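Local coordinates for protein pyridine synthase TbtD (Thermobispora bispora, PDB 5WA4) that catalyses the formal [4+2] aza-cycloaddition that builds the pyridine core of the thiopeptide thiomuracin, probably recognising its substrate through the N-terminal leader peptide, at residues 190-195 with 341-346; 170-175 with 320-325; 86-91 with 118-123; 48-53 with 106-111. All coordinates share one frame; numbering follows the deposited sequence.

Contact 1: 190-195 with 341-346; sequences SLRSHA and LAADAA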
# COMPACT_ATOMS: atom_id res chain seq x y z
N SER E 190 9.34 -25.41 2.06
CA SER E 190 10.00 -24.57 1.07
C SER E 190 9.73 -25.08 -0.34
O SER E 190 9.83 -24.32 -1.32
CB SER E 190 11.51 -24.50 1.32
OG SER E 190 12.15 -25.69 0.90
N LEU E 191 9.37 -26.36 -0.43
CA LEU E 191 8.91 -26.96 -1.69
C LEU E 191 7.51 -26.50 -2.04
O LEU E 191 7.23 -26.20 -3.20
CB LEU E 191 8.97 -28.47 -1.60
CG LEU E 191 10.39 -29.01 -1.66
CD1 LEU E 191 10.38 -30.50 -1.90
CD2 LEU E 191 11.20 -28.31 -2.73
N ARG E 192 6.61 -26.43 -1.06
CA ARG E 192 5.27 -25.91 -1.33
C ARG E 192 5.31 -24.42 -1.65
O ARG E 192 4.73 -23.95 -2.64
CB ARG E 192 4.32 -26.15 -0.16
CG ARG E 192 2.90 -25.67 -0.48
CD ARG E 192 1.80 -26.67 -0.10
NE ARG E 192 1.72 -27.86 -0.93
CZ ARG E 192 1.53 -29.09 -0.44
NH1 ARG E 192 1.42 -29.30 0.87
NH2 ARG E 192 1.46 -30.13 -1.26
N SER E 193 6.02 -23.68 -0.80
CA SER E 193 6.14 -22.24 -0.95
C SER E 193 6.52 -21.79 -2.38
O SER E 193 5.98 -20.81 -2.89
CB SER E 193 7.15 -21.71 0.07
OG SER E 193 7.53 -20.40 -0.26
N HIS E 194 7.44 -22.53 -3.01
CA HIS E 194 7.95 -22.19 -4.34
C HIS E 194 6.82 -22.27 -5.34
O HIS E 194 6.60 -21.32 -6.10
CB HIS E 194 9.10 -23.13 -4.73
CG HIS E 194 9.89 -22.69 -5.93
ND1 HIS E 194 10.46 -21.43 -6.05
CD2 HIS E 194 10.28 -23.37 -7.04
CE1 HIS E 194 11.13 -21.35 -7.18
NE2 HIS E 194 11.04 -22.51 -7.81
N ALA E 195 6.10 -23.39 -5.32
CA ALA E 195 5.02 -23.63 -6.28
C ALA E 195 3.88 -22.64 -6.07
O ALA E 195 3.35 -22.07 -7.03
CB ALA E 195 4.51 -25.08 -6.18
N LEU E 341 4.25 -31.37 -6.58
CA LEU E 341 4.08 -32.80 -6.36
C LEU E 341 4.98 -33.32 -5.22
O LEU E 341 4.59 -34.23 -4.48
CB LEU E 341 4.35 -33.59 -7.65
CG LEU E 341 3.29 -33.38 -8.75
CD1 LEU E 341 3.72 -33.95 -10.10
CD2 LEU E 341 1.97 -33.98 -8.29
N ALA E 342 6.17 -32.75 -5.07
CA ALA E 342 7.01 -33.17 -3.95
C ALA E 342 6.30 -32.84 -2.66
O ALA E 342 6.21 -33.69 -1.78
CB ALA E 342 8.35 -32.51 -3.99
N ALA E 343 5.76 -31.64 -2.57
CA ALA E 343 5.16 -31.21 -1.30
C ALA E 343 3.89 -32.02 -0.96
O ALA E 343 3.64 -32.32 0.21
CB ALA E 343 4.87 -29.71 -1.31
N ASP E 344 3.09 -32.36 -1.97
CA ASP E 344 1.96 -33.27 -1.75
C ASP E 344 2.46 -34.62 -1.20
O ASP E 344 1.93 -35.12 -0.22
CB ASP E 344 1.14 -33.49 -3.04
CG ASP E 344 0.06 -32.42 -3.27
OD1 ASP E 344 -0.27 -31.67 -2.32
OD2 ASP E 344 -0.46 -32.34 -4.40
N ALA E 345 3.47 -35.20 -1.85
CA ALA E 345 4.04 -36.47 -1.43
C ALA E 345 4.59 -36.41 0.00
O ALA E 345 4.28 -37.27 0.83
CB ALA E 345 5.13 -36.89 -2.38
N ALA E 346 5.40 -35.38 0.29
CA ALA E 346 5.94 -35.19 1.63
C ALA E 346 4.84 -35.08 2.66
O ALA E 346 4.92 -35.68 3.71
CB ALA E 346 6.82 -33.97 1.68
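Leu191 meets the helical segment 341-346 with one methyl branch: its CD1 lies 3.5 Å from CB of Ala342. The branch gets there because CG stands beside the backbone N, while the Leu191 CB backs onto Ala343, CB to CB 4.3 Å. Val172 and Tyr322 flank the same leucine, so a compact branched side chain suits a spot where several helices converge. This is a close, roughly antiparallel helix pair within an all-helical part of the protein, clearly inclined, with 143° between the N-to-C directions of 190-195 and 341-346 and their short axes approaching to 8.2 Å. Alanines on the facing side make such closeness possible: the CA atoms of Arg192 and Ala343 are only 5.3 Å apart. Arg192, next along, sends its long chain over that alanine. CG is anti to the backbone N (chi1 -177°), and bends at chi2 and chi3 lay one guanidinium face against Ala343, whose CB is 3.4 Å from NH2 of Arg192. The group then reaches Asp344, the residue after that alanine, where Arg192 NH2 forms a salt bridge to Asp344 OD1 at 2.5 Å. Guanidinium and carboxylate are not coplanar, their planes being 53° apart. The other terminal nitrogen, NH1, has a second charged partner in Glu210 of a neighbouring subunit, and this places the buried arginine at the subunit interface.

Contact 2: 170-175 with 320-325; sequences DLVVAT and CTYLHL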
# COMPACT_ATOMS: atom_id res chain seq x y z
N ASP E 170 13.54 -36.14 -8.19
CA ASP E 170 14.57 -36.74 -7.33
C ASP E 170 15.51 -35.65 -6.75
O ASP E 170 15.65 -35.55 -5.53
CB ASP E 170 15.39 -37.79 -8.10
CG ASP E 170 14.58 -39.04 -8.52
OD1 ASP E 170 13.53 -39.34 -7.92
OD2 ASP E 170 15.04 -39.75 -9.44
N LEU E 171 16.12 -34.84 -7.62
CA LEU E 171 17.06 -33.81 -7.17
C LEU E 171 16.43 -32.85 -6.18
O LEU E 171 16.96 -32.62 -5.09
CB LEU E 171 17.61 -33.03 -8.35
CG LEU E 171 18.45 -33.89 -9.29
CD1 LEU E 171 19.11 -33.07 -10.40
CD2 LEU E 171 19.47 -34.70 -8.49
N VAL E 172 15.28 -32.29 -6.54
CA VAL E 172 14.59 -31.34 -5.67
C VAL E 172 14.30 -31.94 -4.29
O VAL E 172 14.59 -31.33 -3.28
CB VAL E 172 13.28 -30.86 -6.35
CG1 VAL E 172 12.20 -30.57 -5.34
CG2 VAL E 172 13.56 -29.65 -7.22
N VAL E 173 13.73 -33.14 -4.26
CA VAL E 173 13.44 -33.81 -2.99
C VAL E 173 14.71 -34.08 -2.17
O VAL E 173 14.72 -33.91 -0.95
CB VAL E 173 12.70 -35.16 -3.22
CG1 VAL E 173 12.48 -35.90 -1.91
CG2 VAL E 173 11.37 -34.94 -3.91
N ALA E 174 15.79 -34.49 -2.85
CA ALA E 174 17.00 -34.93 -2.17
C ALA E 174 17.70 -33.78 -1.46
O ALA E 174 18.14 -33.91 -0.30
CB ALA E 174 17.95 -35.60 -3.15
N THR E 175 17.79 -32.65 -2.16
CA THR E 175 18.34 -31.43 -1.59
C THR E 175 17.56 -30.96 -0.34
O THR E 175 18.18 -30.58 0.67
CB THR E 175 18.36 -30.32 -2.65
OG1 THR E 175 19.16 -30.77 -3.75
CG2 THR E 175 18.98 -29.05 -2.09
N CYS E 320 20.34 -23.24 -6.26
CA CYS E 320 21.30 -23.75 -7.20
C CYS E 320 20.72 -25.01 -7.89
O CYS E 320 20.93 -25.24 -9.08
CB CYS E 320 22.63 -24.04 -6.48
SG CYS E 320 23.71 -22.54 -6.25
N THR E 321 19.97 -25.82 -7.15
CA THR E 321 19.33 -26.97 -7.74
C THR E 321 18.37 -26.54 -8.85
O THR E 321 18.44 -27.06 -9.99
CB THR E 321 18.56 -27.79 -6.71
OG1 THR E 321 19.49 -28.39 -5.80
CG2 THR E 321 17.76 -28.88 -7.40
N TYR E 322 17.49 -25.59 -8.53
CA TYR E 322 16.55 -25.09 -9.53
C TYR E 322 17.34 -24.60 -10.73
O TYR E 322 16.93 -24.85 -11.85
CB TYR E 322 15.68 -23.97 -8.97
CG TYR E 322 14.76 -24.37 -7.83
CD1 TYR E 322 14.37 -25.70 -7.64
CD2 TYR E 322 14.27 -23.41 -6.94
CE1 TYR E 322 13.54 -26.06 -6.59
CE2 TYR E 322 13.42 -23.75 -5.91
CZ TYR E 322 13.06 -25.07 -5.73
OH TYR E 322 12.23 -25.41 -4.66
N LEU E 323 18.48 -23.95 -10.51
CA LEU E 323 19.25 -23.39 -11.62
C LEU E 323 19.86 -24.51 -12.50
O LEU E 323 20.07 -24.32 -13.72
CB LEU E 323 20.35 -22.45 -11.10
CG LEU E 323 20.05 -21.01 -10.66
CD1 LEU E 323 21.31 -20.38 -10.14
CD2 LEU E 323 19.53 -20.15 -11.80
N HIS E 324 20.13 -25.66 -11.88
CA HIS E 324 20.60 -26.86 -12.56
C HIS E 324 19.50 -27.39 -13.48
O HIS E 324 19.71 -27.58 -14.66
CB HIS E 324 21.00 -27.91 -11.52
CG HIS E 324 21.54 -29.20 -12.09
ND1 HIS E 324 22.62 -29.25 -12.96
CD2 HIS E 324 21.19 -30.49 -11.86
CE1 HIS E 324 22.90 -30.51 -13.24
NE2 HIS E 324 22.05 -31.28 -12.58
N LEU E 325 18.31 -27.61 -12.91
CA LEU E 325 17.17 -28.12 -13.66
C LEU E 325 16.88 -27.24 -14.89
O LEU E 325 16.60 -27.76 -15.96
CB LEU E 325 15.93 -28.22 -12.77
CG LEU E 325 16.10 -28.98 -11.46
CD1 LEU E 325 14.83 -28.96 -10.61
CD2 LEU E 325 16.57 -30.40 -11.68
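Val172 and Thr321 mark the closest backbone approach, 6.8 Å between their CA atoms, of two helical segments that run almost exactly antiparallel at 172°. Their axes stay 10.0 Å apart, a spacing that branched and aromatic side chains fill; this is antiparallel helix packing in the buried interior of the protein's helical part. Val172 carries much of the apolar contact through a single methyl: CG2 lies 3.6 Å from CE1 of Tyr322, at the edge of that ring and near its plane, and 3.7 Å from CD1 of Leu325. Tyr322 sets off away from helix 164-178, yet the length of the residue brings its ring edge back to the valine. The preceding residue, Leu171, pushes CD1 to the edge of the His324 imidazole, 3.6 Å from CD2, the two side chains crossing at about a right angle. Leu171 and Leu325 slide past each other in opposite directions, Leu171 CD1 lying 3.9 Å from Leu325 CD2. Threonines suit the remaining side, being small and carrying a hydroxyl: Thr175 OG1 and Thr321 OG1 are 3.2 Å apart, and the indole NE1 of Trp249 is hydrogen-bonded to both. With OG1 beside its backbone N (chi1 -58°), Thr175 also returns a hydrogen bond to Leu171 O, which accepts from Thr175 N as well. Trp249, on helix 244-265, stacks on His324 too and lies over this side of the pair. Helix 184-201 closes another side, while helix 135-159 reaches the His324 end through Val151.

Contact 3: 86-91 with 118-123; sequences RPSPGM and SPDNTI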
# COMPACT_ATOMS: atom_id res chain seq x y z
N ARG E 86 24.79 -31.59 -37.87
CA ARG E 86 23.38 -31.57 -37.51
C ARG E 86 22.82 -30.15 -37.37
O ARG E 86 22.26 -29.80 -36.33
CB ARG E 86 23.15 -32.34 -36.20
CG ARG E 86 23.62 -33.80 -36.21
CD ARG E 86 22.46 -34.80 -36.11
NE ARG E 86 22.11 -35.20 -34.74
CZ ARG E 86 20.87 -35.17 -34.25
NH1 ARG E 86 19.87 -34.74 -35.00
NH2 ARG E 86 20.64 -35.55 -33.00
N PRO E 87 22.94 -29.32 -38.42
CA PRO E 87 22.62 -27.90 -38.26
C PRO E 87 21.15 -27.60 -37.99
O PRO E 87 20.25 -28.25 -38.53
CB PRO E 87 23.04 -27.29 -39.60
CG PRO E 87 22.92 -28.38 -40.55
CD PRO E 87 23.27 -29.65 -39.81
N SER E 88 20.93 -26.60 -37.14
CA SER E 88 19.61 -26.15 -36.76
C SER E 88 18.89 -25.59 -37.97
O SER E 88 19.49 -24.84 -38.74
CB SER E 88 19.71 -25.09 -35.66
OG SER E 88 18.58 -24.24 -35.64
N PRO E 89 17.59 -25.93 -38.12
CA PRO E 89 16.72 -25.47 -39.21
C PRO E 89 16.65 -23.96 -39.27
O PRO E 89 16.95 -23.35 -40.30
CB PRO E 89 15.34 -26.01 -38.82
CG PRO E 89 15.59 -27.02 -37.77
CD PRO E 89 16.83 -26.63 -37.07
N GLY E 90 16.26 -23.39 -38.14
CA GLY E 90 15.97 -21.98 -38.05
C GLY E 90 14.62 -21.79 -37.36
O GLY E 90 13.78 -22.70 -37.34
N MET E 91 14.44 -20.63 -36.76
CA MET E 91 13.14 -20.27 -36.22
C MET E 91 12.35 -19.66 -37.38
O MET E 91 12.94 -19.21 -38.36
CB MET E 91 13.29 -19.27 -35.07
CG MET E 91 12.45 -19.60 -33.85
SD MET E 91 13.17 -20.92 -32.86
CE MET E 91 11.78 -21.32 -31.79
N SER E 118 21.38 -13.12 -33.58
CA SER E 118 22.65 -13.65 -34.05
C SER E 118 22.35 -14.72 -35.10
O SER E 118 21.31 -15.39 -35.02
CB SER E 118 23.45 -14.21 -32.88
OG SER E 118 24.43 -15.15 -33.29
N PRO E 119 23.24 -14.88 -36.09
CA PRO E 119 23.13 -15.90 -37.13
C PRO E 119 23.05 -17.30 -36.56
O PRO E 119 23.80 -17.61 -35.64
CB PRO E 119 24.41 -15.72 -37.94
CG PRO E 119 24.74 -14.27 -37.76
CD PRO E 119 24.37 -13.97 -36.34
N ASP E 120 22.15 -18.14 -37.09
CA ASP E 120 21.95 -19.47 -36.53
C ASP E 120 23.15 -20.33 -36.89
O ASP E 120 23.85 -20.07 -37.86
CB ASP E 120 20.64 -20.08 -37.05
CG ASP E 120 20.20 -21.31 -36.26
OD1 ASP E 120 20.71 -21.57 -35.15
OD2 ASP E 120 19.29 -22.02 -36.75
N ASN E 121 23.43 -21.32 -36.04
CA ASN E 121 24.52 -22.27 -36.26
C ASN E 121 25.93 -21.68 -36.33
O ASN E 121 26.85 -22.38 -36.73
CB ASN E 121 24.26 -23.07 -37.55
CG ASN E 121 22.94 -23.78 -37.53
OD1 ASN E 121 22.78 -24.79 -36.84
ND2 ASN E 121 21.98 -23.27 -38.30
N THR E 122 26.09 -20.41 -35.96
CA THR E 122 27.44 -19.81 -35.88
C THR E 122 28.05 -19.87 -34.48
O THR E 122 27.35 -20.08 -33.49
CB THR E 122 27.43 -18.33 -36.32
OG1 THR E 122 26.49 -17.60 -35.53
CG2 THR E 122 27.07 -18.21 -37.77
N ILE E 123 29.37 -19.68 -34.41
CA ILE E 123 30.12 -19.62 -33.16
C ILE E 123 30.83 -18.29 -33.04
O ILE E 123 31.62 -17.93 -33.90
CB ILE E 123 31.18 -20.74 -33.06
CG1 ILE E 123 30.51 -22.08 -32.76
CG2 ILE E 123 32.21 -20.41 -31.99
CD1 ILE E 123 31.47 -23.26 -32.71
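Asn121 turns its carboxamide to the backbone of Ser88 and grips it at two points. Asn121 OD1 accepts from Ser88 N at 2.6 Å, and Asn121 ND2 donates to Ser88 O at 3.0 Å. The second bond is the straighter, at 166°, and lies close to the amide plane and on a carbonyl lone pair; the donor of the first is tilted 16° from the plane of the Asn121 carbonyl. A side-chain amide suits this place because it offers acceptor and donor side by side, as a neighbouring peptide strand would. Bonded at both ends, the amide is fixed in its rotation. Asp120 comes to the same serine with its carboxylate: Ser88 OG, anti to the backbone N (chi1 156°), donates to the syn lone pair of Asp120 OD2 at 2.6 Å. The serine OG in turn accepts from Ala19 N, and Asp120 OD1 from His18 N, so the loop at 18-19 joins the network. Gly90 passes Asp120 OD2 at 3.6 Å from its CA; its phi and psi would press any CB against the preceding carbonyl oxygen, which explains the glycine. Asp120 and Asn121 are the two corner residues of a type II beta turn running from Pro119 to Thr122; asparagine readily takes the positive phi of the second corner, and the turn leads directly into strand 123-128.

Contact 4: 48-53 with 106-111; sequences RHWRRG and ELEGED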
# COMPACT_ATOMS: atom_id res chain seq x y z
N ARG E 48 22.32 -22.22 -20.95
CA ARG E 48 21.35 -21.82 -21.97
C ARG E 48 20.84 -20.42 -21.72
O ARG E 48 20.68 -20.02 -20.58
CB ARG E 48 20.17 -22.78 -22.01
CG ARG E 48 20.54 -24.21 -21.92
CD ARG E 48 19.33 -25.04 -21.71
NE ARG E 48 19.69 -26.45 -21.57
CZ ARG E 48 19.00 -27.44 -22.12
NH1 ARG E 48 17.95 -27.17 -22.87
NH2 ARG E 48 19.36 -28.71 -21.93
N HIS E 49 20.55 -19.70 -22.80
CA HIS E 49 19.89 -18.41 -22.72
C HIS E 49 19.10 -18.09 -24.02
O HIS E 49 19.39 -18.64 -25.09
CB HIS E 49 20.90 -17.29 -22.46
CG HIS E 49 20.29 -16.05 -21.89
ND1 HIS E 49 19.86 -15.01 -22.68
CD2 HIS E 49 20.00 -15.70 -20.61
CE1 HIS E 49 19.35 -14.06 -21.91
NE2 HIS E 49 19.43 -14.46 -20.65
N TRP E 50 18.15 -17.16 -23.90
CA TRP E 50 17.17 -16.79 -24.92
C TRP E 50 17.54 -15.63 -25.83
O TRP E 50 16.98 -15.49 -26.91
CB TRP E 50 15.84 -16.45 -24.25
CG TRP E 50 15.92 -15.41 -23.16
CD1 TRP E 50 16.08 -15.65 -21.83
CD2 TRP E 50 15.85 -13.97 -23.30
NE1 TRP E 50 16.12 -14.47 -21.13
CE2 TRP E 50 15.98 -13.43 -22.00
CE3 TRP E 50 15.70 -13.10 -24.39
CZ2 TRP E 50 15.96 -12.04 -21.76
CZ3 TRP E 50 15.68 -11.73 -24.14
CH2 TRP E 50 15.81 -11.22 -22.84
N ARG E 51 18.45 -14.78 -25.39
CA ARG E 51 18.59 -13.48 -26.03
C ARG E 51 19.23 -13.58 -27.40
O ARG E 51 20.28 -14.19 -27.56
CB ARG E 51 19.39 -12.54 -25.13
CG ARG E 51 19.06 -11.09 -25.35
CD ARG E 51 20.06 -10.23 -24.62
NE ARG E 51 21.11 -9.68 -25.46
CZ ARG E 51 22.36 -9.53 -25.05
NH1 ARG E 51 22.68 -9.92 -23.83
NH2 ARG E 51 23.28 -9.01 -25.86
N ARG E 52 18.58 -12.95 -28.37
CA ARG E 52 19.00 -12.99 -29.77
C ARG E 52 18.95 -14.41 -30.33
O ARG E 52 19.69 -14.73 -31.26
CB ARG E 52 20.41 -12.42 -29.91
CG ARG E 52 20.55 -11.03 -29.34
CD ARG E 52 21.41 -10.19 -30.25
NE ARG E 52 22.73 -10.78 -30.41
CZ ARG E 52 23.54 -10.50 -31.43
NH1 ARG E 52 23.12 -9.65 -32.38
NH2 ARG E 52 24.74 -11.08 -31.51
N GLY E 53 18.09 -15.25 -29.76
CA GLY E 53 17.88 -16.59 -30.25
C GLY E 53 18.46 -17.65 -29.35
O GLY E 53 19.60 -17.50 -28.89
N GLU E 106 13.18 -6.97 -19.00
CA GLU E 106 12.78 -6.18 -17.85
C GLU E 106 12.89 -7.01 -16.58
O GLU E 106 13.40 -6.54 -15.55
CB GLU E 106 11.36 -5.68 -18.03
CG GLU E 106 10.80 -4.84 -16.92
CD GLU E 106 9.35 -4.44 -17.17
OE1 GLU E 106 8.76 -4.88 -18.20
OE2 GLU E 106 8.79 -3.69 -16.33
N LEU E 107 12.44 -8.25 -16.65
CA LEU E 107 12.41 -9.15 -15.51
C LEU E 107 13.80 -9.61 -15.03
O LEU E 107 14.06 -9.63 -13.84
CB LEU E 107 11.56 -10.37 -15.85
CG LEU E 107 10.35 -10.66 -14.98
CD1 LEU E 107 9.50 -9.40 -14.86
CD2 LEU E 107 9.56 -11.88 -15.52
N GLU E 108 14.67 -9.99 -15.96
CA GLU E 108 16.00 -10.50 -15.60
C GLU E 108 17.04 -9.40 -15.67
O GLU E 108 18.22 -9.66 -15.50
CB GLU E 108 16.44 -11.66 -16.54
CG GLU E 108 15.39 -12.71 -16.92
CD GLU E 108 15.99 -13.91 -17.70
OE1 GLU E 108 17.13 -13.80 -18.22
OE2 GLU E 108 15.30 -14.98 -17.80
N GLY E 109 16.60 -8.18 -15.95
CA GLY E 109 17.49 -7.07 -16.25
C GLY E 109 18.61 -7.49 -17.17
O GLY E 109 19.70 -7.77 -16.69
N GLU E 110 18.38 -7.55 -18.48
CA GLU E 110 19.35 -8.23 -19.32
C GLU E 110 20.37 -7.34 -20.02
O GLU E 110 21.57 -7.59 -19.91
CB GLU E 110 18.65 -9.10 -20.37
CG GLU E 110 19.58 -9.66 -21.45
CD GLU E 110 20.68 -10.61 -20.94
OE1 GLU E 110 20.64 -11.01 -19.75
OE2 GLU E 110 21.58 -10.95 -21.73
N ASP E 111 19.89 -6.34 -20.74
CA ASP E 111 20.78 -5.40 -21.46
C ASP E 111 21.47 -6.02 -22.67
O ASP E 111 22.17 -7.03 -22.57
CB ASP E 111 21.87 -4.82 -20.54
CG ASP E 111 21.38 -3.67 -19.71
OD1 ASP E 111 20.39 -3.02 -20.10
OD2 ASP E 111 21.98 -3.44 -18.64
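Glu108 OE1 is held by two ring nitrogens, Trp50 NE1 at 3.2 Å and, more weakly, His49 NE2 at 3.4 Å. The indole N-H bond is fairly straight (158°) and keeps the oxygen near the plane of its ring, but meets the carboxylate from above its own plane. Neighbouring aromatics with N-H groups suit this role, and His49 CE1 lies over one face of the Trp50 ring. Trp50 reaches the glutamate because CG sits between its backbone N and carbonyl carbon (chi1 53°). At the other end of His49, ND1 accepts from Arg51 N, which fixes the imidazole's rotation. Arg51 bends at chi3 to form a salt bridge with Glu110, Arg51 NH1 to Glu110 OE2 at 2.6 Å. The oxygen lies in the guanidinium plane and is approached on its anti side, while Asp111 O stands over one face of the group. Asp111 also touches an aromatic side chain of the bound peptide. Trp50 to Gly53 form a type II beta turn in the hairpin joining strand 44-49 to strand 55-62. Trp50 packs on Leu104 and Ala105 of helix 98-107, while Glu108 and Glu110 bind the hairpin to the residues that follow that helix.

From the N terminus, the first third or so of the chain forms a four-stranded antiparallel sheet with the strand order of a ferredoxin-like fold. Contact 4 closes the loop from its hairpin, at 48-53, to the end of helix 98-107, and contact 3 closes the shorter loop from 86-91 to 118-123. The two cross along the chain and meet where Ser118 N probably bonds to Arg52 O. Further on, the helical remainder is closed by two long, crossing loops: contact 2 pairs helix 164-178 with 307-328, and contact 1 pairs 184-201 with 332-352. These touch directly, their centres 13 Å apart, whereas contacts 1 and 3 lie on opposite sides of the chain's centre.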